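Local coordinates for PHB depolymerase (Penicillium funiculosum, PDB 2D81), which hydrolyses the ester bonds of the biopolyester polyhydroxybutyrate, using a circularly permuted alpha/beta hydrolase fold, at residues A[41-46]-A[94-99]; A[60-65]-A[105-110]. All blocks are in the same frame, centred on the assembly; numbering follows the deposited sequence.

Interaction 1 (A[41-46]-A[94-99]); sequences GVFAGG and YMWTGS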
# COMPACT_ATOMS: atom_id res chain seq x y z
N GLY A 41 -0.53 1.24 -6.44
CA GLY A 41 -1.72 2.06 -6.26
C GLY A 41 -1.69 2.78 -4.93
O GLY A 41 -1.22 2.24 -3.93
N VAL A 42 -2.21 4.00 -4.91
CA VAL A 42 -2.22 4.80 -3.68
C VAL A 42 -3.62 5.36 -3.44
O VAL A 42 -4.15 6.11 -4.26
CB VAL A 42 -1.22 5.98 -3.77
CG1 VAL A 42 -1.26 6.80 -2.48
CG2 VAL A 42 0.18 5.44 -4.03
N PHE A 43 -4.22 4.98 -2.31
CA PHE A 43 -5.50 5.54 -1.88
C PHE A 43 -5.27 6.57 -0.78
O PHE A 43 -4.88 6.22 0.33
CB PHE A 43 -6.43 4.45 -1.32
CG PHE A 43 -6.80 3.38 -2.32
CD1 PHE A 43 -5.99 2.27 -2.50
CD2 PHE A 43 -7.99 3.47 -3.04
CE1 PHE A 43 -6.35 1.25 -3.39
CE2 PHE A 43 -8.37 2.46 -3.93
CZ PHE A 43 -7.54 1.35 -4.10
N ALA A 44 -5.50 7.84 -1.10
CA ALA A 44 -5.46 8.91 -0.10
C ALA A 44 -4.13 8.92 0.65
O ALA A 44 -4.10 8.98 1.88
CB ALA A 44 -6.62 8.75 0.89
N GLY A 45 -3.04 8.84 -0.11
CA GLY A 45 -1.71 9.02 0.45
C GLY A 45 -1.10 10.31 -0.07
O GLY A 45 -1.81 11.28 -0.32
N GLY A 46 0.22 10.33 -0.25
CA GLY A 46 0.87 11.55 -0.68
C GLY A 46 2.25 11.35 -1.29
O GLY A 46 2.70 10.21 -1.45
N TYR A 94 -1.90 3.71 -10.17
CA TYR A 94 -3.28 4.04 -9.86
C TYR A 94 -3.31 4.95 -8.63
O TYR A 94 -2.63 4.69 -7.64
CB TYR A 94 -4.08 2.77 -9.56
CG TYR A 94 -5.47 3.03 -9.03
CD1 TYR A 94 -6.54 3.26 -9.90
CD2 TYR A 94 -5.71 3.08 -7.66
CE1 TYR A 94 -7.82 3.53 -9.41
CE2 TYR A 94 -6.98 3.36 -7.16
CZ TYR A 94 -8.03 3.58 -8.04
OH TYR A 94 -9.28 3.86 -7.54
N MET A 95 -4.10 6.02 -8.71
CA MET A 95 -4.23 6.96 -7.59
C MET A 95 -5.69 7.32 -7.36
O MET A 95 -6.45 7.51 -8.31
CB MET A 95 -3.42 8.23 -7.87
CG MET A 95 -1.92 8.01 -7.81
SD MET A 95 -0.98 9.46 -8.31
CE MET A 95 -0.97 9.21 -10.09
N TRP A 96 -6.08 7.41 -6.09
CA TRP A 96 -7.47 7.70 -5.73
C TRP A 96 -7.54 8.66 -4.56
O TRP A 96 -6.74 8.58 -3.62
CB TRP A 96 -8.20 6.41 -5.34
CG TRP A 96 -9.63 6.65 -4.89
CD1 TRP A 96 -10.73 6.75 -5.69
CD2 TRP A 96 -10.08 6.85 -3.54
NE1 TRP A 96 -11.85 7.01 -4.92
CE2 TRP A 96 -11.48 7.07 -3.60
CE3 TRP A 96 -9.44 6.87 -2.29
CZ2 TRP A 96 -12.25 7.30 -2.46
CZ3 TRP A 96 -10.21 7.10 -1.15
CH2 TRP A 96 -11.60 7.31 -1.24
N THR A 97 -8.51 9.57 -4.61
CA THR A 97 -8.83 10.38 -3.46
C THR A 97 -10.34 10.59 -3.39
O THR A 97 -11.03 10.61 -4.41
CB THR A 97 -8.13 11.75 -3.52
OG1 THR A 97 -8.45 12.51 -2.34
CG2 THR A 97 -8.58 12.52 -4.75
N GLY A 98 -10.85 10.73 -2.17
CA GLY A 98 -12.21 11.23 -2.00
C GLY A 98 -12.17 12.74 -2.07
O GLY A 98 -11.21 13.35 -1.60
N SER A 99 -13.19 13.36 -2.65
CA SER A 99 -13.17 14.81 -2.82
C SER A 99 -13.39 15.52 -1.48
O SER A 99 -13.04 16.68 -1.33
CB SER A 99 -14.24 15.25 -3.82
OG SER A 99 -15.55 15.11 -3.29
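One side of the F43 ring meets both Y94 and W96, each at a slant. On that side CD2 comes to 3.7 Å from W96 CB and 3.8 Å from W96 CE3, with CE3 close to the phenyl plane at its edge. The neighbouring F43 CE2 reaches Y94 CE2 at 3.6 Å, on the edge of the tyrosine ring. Both ring pairs are oblique, the phenyl plane turned by 56° to Y94 and 52° to the W96 five-membered ring. Their places in the strands put the three rings on one face of the sheet, and the torsions turn them toward each other there: F43 CG sits beside its own backbone N (chi1 -62°), whereas Y94 and W96 both have CG opposite theirs. F43 and W96 are paired residues of parallel, adjacent strands in the central sheet of the alpha/beta hydrolase fold, where strand 39-43 runs between 92-98 and 13-18. V42 N donates to Y94 O at 2.8 Å, W96 N to V42 O at 3.0 Å, and A44 N to W96 O at 2.9 Å, the last just where segment 41-46 leaves its strand. Helix 164-173 covers the aromatic face, where A168 touches both F43 and Y94, and the polar ends point to other partners, Y94 OH to Y162 and W96 NE1 to T130. An alanine in place of F43 would probably cost Y94 CE2 and W96 CB their contact with the ring and leave a gap beside A168. On the opposite face, V42 and M95 lie against M109 of helix 106-116.

Interaction 2 (A[60-65]-A[105-110]); sequences MYNGYP and GPNVMN. With RB3 ((1R)-3-{[(1R)-3-methoxy-1-methyl-3-oxopropyl]oxy}-1-methyl-3-oxopropyl (3R)-3-hydroxybutanoate), chain C.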
# COMPACT_ATOMS: atom_id res chain seq x y z
N MET A 60 -0.64 16.72 5.11
CA MET A 60 -1.97 16.28 5.52
C MET A 60 -2.98 17.43 5.49
O MET A 60 -2.65 18.54 5.10
CB MET A 60 -1.93 15.70 6.94
CG MET A 60 -1.10 14.43 7.07
SD MET A 60 -1.03 13.85 8.78
CE MET A 60 -2.72 13.32 9.01
N TYR A 61 -4.21 17.12 5.89
CA TYR A 61 -5.24 18.14 6.10
C TYR A 61 -5.48 18.98 4.85
O TYR A 61 -5.80 20.17 4.93
CB TYR A 61 -4.85 19.00 7.30
CG TYR A 61 -4.57 18.15 8.52
CD1 TYR A 61 -3.34 18.23 9.19
CD2 TYR A 61 -5.50 17.23 8.97
CE1 TYR A 61 -3.06 17.39 10.27
CE2 TYR A 61 -5.23 16.39 10.05
CZ TYR A 61 -4.00 16.47 10.69
OH TYR A 61 -3.73 15.63 11.74
N ASN A 62 -5.33 18.33 3.70
CA ASN A 62 -5.63 18.91 2.40
C ASN A 62 -4.85 20.18 2.11
O ASN A 62 -5.33 21.09 1.44
CB ASN A 62 -7.14 19.18 2.27
CG ASN A 62 -7.59 19.23 0.82
OD1 ASN A 62 -7.06 18.51 -0.03
ND2 ASN A 62 -8.59 20.06 0.54
N GLY A 63 -3.63 20.22 2.63
CA GLY A 63 -2.72 21.30 2.27
C GLY A 63 -1.98 21.04 0.97
O GLY A 63 -2.27 20.08 0.25
N TYR A 64 -1.04 21.92 0.66
CA TYR A 64 -0.22 21.79 -0.54
C TYR A 64 1.24 21.55 -0.18
O TYR A 64 2.05 22.47 -0.20
CB TYR A 64 -0.30 23.07 -1.39
CG TYR A 64 -1.62 23.31 -2.09
CD1 TYR A 64 -2.75 23.75 -1.40
CD2 TYR A 64 -1.73 23.12 -3.47
CE1 TYR A 64 -3.95 23.99 -2.05
CE2 TYR A 64 -2.93 23.36 -4.14
CZ TYR A 64 -4.03 23.79 -3.43
OH TYR A 64 -5.21 24.03 -4.09
N PRO A 65 1.60 20.30 0.15
CA PRO A 65 3.00 20.05 0.50
C PRO A 65 3.93 20.35 -0.67
O PRO A 65 3.55 20.18 -1.83
CB PRO A 65 3.01 18.57 0.88
CG PRO A 65 1.92 18.00 0.02
CD PRO A 65 0.83 19.05 0.16
N GLY A 105 -6.16 14.26 1.56
CA GLY A 105 -6.93 15.17 0.73
C GLY A 105 -6.50 15.32 -0.72
O GLY A 105 -5.37 15.00 -1.07
N PRO A 106 -7.40 15.82 -1.58
CA PRO A 106 -7.14 16.03 -3.01
C PRO A 106 -5.87 16.84 -3.27
O PRO A 106 -5.12 16.54 -4.19
CB PRO A 106 -8.39 16.76 -3.50
CG PRO A 106 -9.45 16.24 -2.59
CD PRO A 106 -8.77 16.24 -1.25
N ASN A 107 -5.63 17.86 -2.45
CA ASN A 107 -4.48 18.73 -2.68
C ASN A 107 -3.17 18.00 -2.42
O ASN A 107 -2.16 18.27 -3.07
CB ASN A 107 -4.59 19.98 -1.79
CG ASN A 107 -5.74 20.89 -2.18
OD1 ASN A 107 -6.28 21.62 -1.35
ND2 ASN A 107 -6.12 20.86 -3.46
N VAL A 108 -3.18 17.07 -1.48
CA VAL A 108 -1.99 16.27 -1.18
C VAL A 108 -1.80 15.19 -2.23
O VAL A 108 -0.71 15.01 -2.77
CB VAL A 108 -2.09 15.62 0.21
CG1 VAL A 108 -0.87 14.75 0.47
CG2 VAL A 108 -2.20 16.71 1.28
N MET A 109 -2.87 14.46 -2.55
CA MET A 109 -2.78 13.44 -3.58
C MET A 109 -2.40 14.02 -4.94
O MET A 109 -1.69 13.38 -5.71
CB MET A 109 -4.09 12.66 -3.68
CG MET A 109 -4.17 11.47 -2.74
SD MET A 109 -2.88 10.23 -3.07
CE MET A 109 -3.49 9.54 -4.63
N ASN A 110 -2.85 15.23 -5.23
CA ASN A 110 -2.51 15.86 -6.50
C ASN A 110 -1.01 16.13 -6.61
O ASN A 110 -0.44 16.07 -7.70
CB ASN A 110 -3.26 17.18 -6.68
CG ASN A 110 -2.98 17.83 -8.03
OD1 ASN A 110 -3.39 17.32 -9.08
ND2 ASN A 110 -2.27 18.95 -8.00
O1M RB3 C . -5.15 10.30 9.74
C1A RB3 C . -4.47 9.34 9.31
O1A RB3 C . -4.29 8.25 9.89
C2A RB3 C . -3.79 9.53 7.95
C3A RB3 C . -2.27 9.33 8.05
C4A RB3 C . -1.66 9.56 6.67
O3A RB3 C . -1.73 10.28 8.98
C1B RB3 C . -0.72 9.76 9.73
O1B RB3 C . -0.08 8.79 9.33
C2B RB3 C . -0.41 10.41 11.09
C3B RB3 C . 0.95 10.00 11.66
C4B RB3 C . 2.09 10.48 10.76
O3B RB3 C . 1.11 10.61 12.95
C1C RB3 C . 0.55 9.86 13.94
O1C RB3 C . -0.48 9.22 13.74
C2C RB3 C . 1.21 9.84 15.32
C3C RB3 C . 0.26 10.37 16.40
C4C RB3 C . 0.94 10.37 17.77
O3C RB3 C . -0.17 11.69 16.05
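M60 begins the contact with its backbone, M60 N lying 4.1 Å from V108 CG2, while its side chain leads away from the helix into the ligand pocket. The chain bends at its last torsion (chi3 69°), and M60 CE packs 3.2 Å from O3A, an ester oxygen of the bound hydroxybutyrate trimer. W287 NE1 hydrogen-bonds the trimer as well. Beyond Y61, whose backbone is tied to T103 of the same pocket, N62 carries the polar part of the contact. With CG turned opposite the backbone N (chi1 -157°), its side-chain carbonyl reaches the start of helix 106-116, and N62 OD1 accepts the N-H of N107 at 2.9 Å, nearly straight at 168°. The same oxygen lies 3.1 Å from P106 CD. G105, the N-cap residue, passes so close to OD1 that a side chain there would collide with it. G63 then lays its carbonyl against the first turn, G63 O being 3.1 Å from N107 CB and 3.5 Å from V108 CG2. Y64 swings back over the helix, N107 CB standing over the centre of its ring in a CH-pi contact, 4.1 Å from the centroid, and the N107 amide stacks against the same ring. P65 completes the loop: its CD packs on V108 CG2 at 4.0 Å, and its carbonyl accepts a bond from Q111 one turn further along the helix. A first-turn N-H has no acceptor in a preceding helical turn; the side-chain carbonyl of N62 fills that role for N107 N, and its partial negative charge probably suits the positive end of the helix dipole beside the loop that brings M60 to the ligand pocket.

How the interactions relate
Interaction 1 is wholly buried in the central sheet, whereas interaction 2 lies farther out, at the border of the ligand pocket, with Y64 exposed. Both draw on the chain running from strand 92-98 into helix 106-116, and both first segments come from strand 39-43 or the loop region after it, so their segments interleave along the sequence. They also touch directly: M109 SD lies 3.1 Å from G45 O, and P106 CG rests 3.5 Å from G98 O. Repeated backbone bonds and an aromatic cluster hold the sheet pair; the loop relies instead on one side-chain carbonyl at a helix start, with CH-pi and proline packing.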